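PDB 3UW2: Phosphoglucomutase/phosphomannomutase family protein from Burkholderia thailandensis, which probably catalyses intramolecular phosphate transfer on phosphosugars, as a metal-dependent member of the phosphohexose mutase family. Local coordinates for residues Gly61-Val66 / Gly117-Asp122. Residues are numbered along the deposited sequence; the frame is centred on the assembly and turned at random.
Sequences GGDAVV and GERRVD. With EDO (1,2-ethanediol), chain E.
Arg-119 reaches across to Asp-63 and Ala-64 as a straight rod, a worked example of one guanidinium shared between an acid at its edge and a methyl over its face. With CG anti to the backbone N (chi1 180°) and the chain extended from CG to NE, its NH2 lies 3.0 Å from Asp-63 OD1. The resulting salt bridge includes a weak hydrogen bond, bent to 147°, and the carboxylate and guanidinium planes stand 69° apart rather than coplanar. A water bridges the pair, accepting from Arg-119 NE and donating to Asp-63 OD1, with a longer bond to Arg-120 O. One face of the guanidinium rests on the methyl of Ala-64, whose CB is 3.4 Å from Arg-119 NH2. Next to the arginine, Val-121 sets CG1 against the Ala-64 carbonyl, 3.5 Å from Ala-64 O, 3.7 Å from Ala-64 CB and 3.8 Å from Val-66 CG2. A second water links Ala-64 O to Asp-122 OD1. The stronger partner of Arg-119 is Asp-92, at the start of strand 92-98, in a salt bridge with NH1. Val-65 turns from Val-121 toward helix 43-59, and the contact joins the lead-in to strand 124-127 with the start of strand 64-69, its parallel neighbour in domain I.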
ATOM      1  N   GLY A  61     -24.151  11.773   7.656  1.00 37.70           N
ATOM      2  CA  GLY A  61     -24.348  13.195   7.506  1.00 37.86           C
ATOM      3  C   GLY A  61     -23.474  13.828   6.433  1.00 39.83           C
ATOM      4  O   GLY A  61     -23.398  15.066   6.336  1.00 35.94           O
ATOM      5  N   GLY A  62     -22.818  12.990   5.630  1.00 38.21           N
ATOM      6  CA  GLY A  62     -21.999  13.512   4.493  1.00 38.36           C
ATOM      7  C   GLY A  62     -22.891  13.741   3.269  1.00 39.73           C
ATOM      8  O   GLY A  62     -24.008  13.177   3.194  1.00 39.84           O
ATOM      9  N   ASP A  63     -22.449  14.577   2.324  1.00 37.04           N
ATOM     10  CA  ASP A  63     -23.207  14.721   1.091  1.00 35.52           C
ATOM     11  C   ASP A  63     -22.408  14.665  -0.225  1.00 33.78           C
ATOM     12  O   ASP A  63     -22.956  15.048  -1.261  1.00 33.64           O
ATOM     13  CB  ASP A  63     -24.041  16.002   1.102  1.00 41.07           C
ATOM     14  CG  ASP A  63     -23.181  17.252   1.135  1.00 41.36           C
ATOM     15  OD1 ASP A  63     -21.918  17.147   1.243  1.00 42.48           O
ATOM     16  OD2 ASP A  63     -23.788  18.345   1.059  1.00 50.14           O
ATOM     17  N   ALA A  64     -21.152  14.200  -0.195  1.00 29.71           N
ATOM     18  CA  ALA A  64     -20.323  14.237  -1.378  1.00 27.63           C
ATOM     19  C   ALA A  64     -19.244  13.160  -1.313  1.00 28.33           C
ATOM     20  O   ALA A  64     -18.799  12.816  -0.250  1.00 25.79           O
ATOM     21  CB  ALA A  64     -19.678  15.601  -1.584  1.00 30.08           C
ATOM     22  N   VAL A  65     -18.818  12.688  -2.486  1.00 26.31           N
ATOM     23  CA  VAL A  65     -17.799  11.691  -2.594  1.00 24.59           C
ATOM     24  C   VAL A  65     -16.964  12.007  -3.837  1.00 26.35           C
ATOM     25  O   VAL A  65     -17.521  12.267  -4.942  1.00 28.10           O
ATOM     26  CB  VAL A  65     -18.415  10.272  -2.777  1.00 24.74           C
ATOM     27  CG1 VAL A  65     -17.277   9.265  -2.977  1.00 24.11           C
ATOM     28  CG2 VAL A  65     -19.165   9.845  -1.500  1.00 25.11           C
ATOM     29  N   VAL A  66     -15.641  11.959  -3.685  1.00 25.03           N
ATOM     30  CA  VAL A  66     -14.729  12.023  -4.822  1.00 25.48           C
ATOM     31  C   VAL A  66     -14.647  10.636  -5.469  1.00 28.38           C
ATOM     32  O   VAL A  66     -14.549   9.607  -4.743  1.00 26.33           O
ATOM     33  CB  VAL A  66     -13.311  12.361  -4.283  1.00 26.73           C
ATOM     34  CG1 VAL A  66     -12.217  12.230  -5.350  1.00 24.92           C
ATOM     35  CG2 VAL A  66     -13.294  13.776  -3.769  1.00 28.25           C
ATOM     36  N   GLY A 117     -17.328  27.141  -6.341  1.00 58.40           N
ATOM     37  CA  GLY A 117     -16.680  27.547  -5.094  1.00 54.64           C
ATOM     38  C   GLY A 117     -15.938  26.431  -4.372  1.00 52.71           C
ATOM     39  O   GLY A 117     -16.152  25.239  -4.631  1.00 46.86           O
ATOM     40  N   GLU A 118     -15.026  26.817  -3.491  1.00 46.37           N
ATOM     41  CA  GLU A 118     -14.246  25.836  -2.746  1.00 44.33           C
ATOM     42  C   GLU A 118     -15.163  24.778  -2.101  1.00 41.82           C
ATOM     43  O   GLU A 118     -16.261  25.099  -1.682  1.00 45.84           O
ATOM     44  CB  GLU A 118     -13.518  26.570  -1.649  1.00 44.43           C
ATOM     45  CG  GLU A 118     -12.473  25.689  -0.982  1.00 47.93           C
ATOM     46  CD  GLU A 118     -11.548  26.544  -0.147  1.00 51.58           C
ATOM     47  OE1 GLU A 118     -10.611  27.116  -0.736  1.00 50.48           O
ATOM     48  OE2 GLU A 118     -11.781  26.650   1.072  1.00 50.49           O
ATOM     49  N   ARG A 119     -14.732  23.528  -2.003  1.00 38.48           N
ATOM     50  CA  ARG A 119     -15.525  22.584  -1.258  1.00 39.57           C
ATOM     51  C   ARG A 119     -14.587  21.500  -0.732  1.00 37.83           C
ATOM     52  O   ARG A 119     -13.611  21.106  -1.391  1.00 34.55           O
ATOM     53  CB  ARG A 119     -16.650  21.991  -2.144  1.00 39.25           C
ATOM     54  CG  ARG A 119     -17.557  20.966  -1.471  1.00 40.89           C
ATOM     55  CD  ARG A 119     -18.694  20.496  -2.414  1.00 43.72           C
ATOM     56  NE  ARG A 119     -19.684  19.648  -1.713  1.00 44.13           N
ATOM     57  CZ  ARG A 119     -20.826  19.172  -2.239  1.00 44.34           C
ATOM     58  NH1 ARG A 119     -21.177  19.429  -3.493  1.00 42.56           N
ATOM     59  NH2 ARG A 119     -21.637  18.420  -1.505  1.00 45.14           N
ATOM     60  N   ARG A 120     -14.867  21.077   0.480  1.00 35.55           N
ATOM     61  CA  ARG A 120     -14.080  20.054   1.101  1.00 40.05           C
ATOM     62  C   ARG A 120     -14.873  18.740   1.016  1.00 34.88           C
ATOM     63  O   ARG A 120     -16.056  18.707   1.425  1.00 34.78           O
ATOM     64  CB  ARG A 120     -13.805  20.513   2.543  1.00 40.89           C
ATOM     65  CG  ARG A 120     -12.853  19.627   3.336  1.00 43.78           C
ATOM     66  CD  ARG A 120     -11.401  19.545   2.839  1.00 44.33           C
ATOM     67  NE  ARG A 120     -10.698  18.690   3.805  1.00 43.10           N
ATOM     68  CZ  ARG A 120     -10.647  17.358   3.724  1.00 42.09           C
ATOM     69  NH1 ARG A 120     -11.182  16.744   2.679  1.00 35.13           N
ATOM     70  NH2 ARG A 120     -10.040  16.647   4.686  1.00 41.48           N
ATOM     71  N   VAL A 121     -14.275  17.664   0.479  1.00 34.64           N
ATOM     72  CA  VAL A 121     -15.029  16.408   0.315  1.00 29.43           C
ATOM     73  C   VAL A 121     -14.207  15.269   0.899  1.00 31.37           C
ATOM     74  O   VAL A 121     -13.204  14.892   0.312  1.00 29.87           O
ATOM     75  CB  VAL A 121     -15.346  16.113  -1.183  1.00 29.87           C
ATOM     76  CG1 VAL A 121     -16.117  14.795  -1.364  1.00 26.63           C
ATOM     77  CG2 VAL A 121     -16.148  17.233  -1.869  1.00 29.23           C
ATOM     78  N   ASP A 122     -14.627  14.674   2.001  1.00 29.42           N
ATOM     79  CA  ASP A 122     -13.714  13.821   2.709  1.00 29.75           C
ATOM     80  C   ASP A 122     -14.000  12.336   2.555  1.00 30.53           C
ATOM     81  O   ASP A 122     -13.413  11.504   3.279  1.00 30.97           O
ATOM     82  CB  ASP A 122     -13.576  14.243   4.189  1.00 31.23           C
ATOM     83  CG  ASP A 122     -14.849  14.025   4.996  1.00 32.63           C
ATOM     84  OD1 ASP A 122     -15.899  13.771   4.417  1.00 30.85           O
ATOM     85  OD2 ASP A 122     -14.771  14.122   6.229  1.00 37.95           O
TER
HETATM   86  C1  EDO E 468      -9.369  21.517   6.177  1.00 64.50           C
HETATM   87  O1  EDO E 468     -10.295  21.035   5.202  1.00 59.35           O
HETATM   88  C2  EDO E 468      -9.294  20.452   7.252  1.00 64.96           C
HETATM   89  O2  EDO E 468      -8.823  19.210   6.712  1.00 60.88           O
HETATM   90  O   HOH W   1     -19.239  18.351   0.741  1.00 54.87           O
HETATM   91  O   HOH W   2     -18.202  12.270   2.902  1.00 37.23           O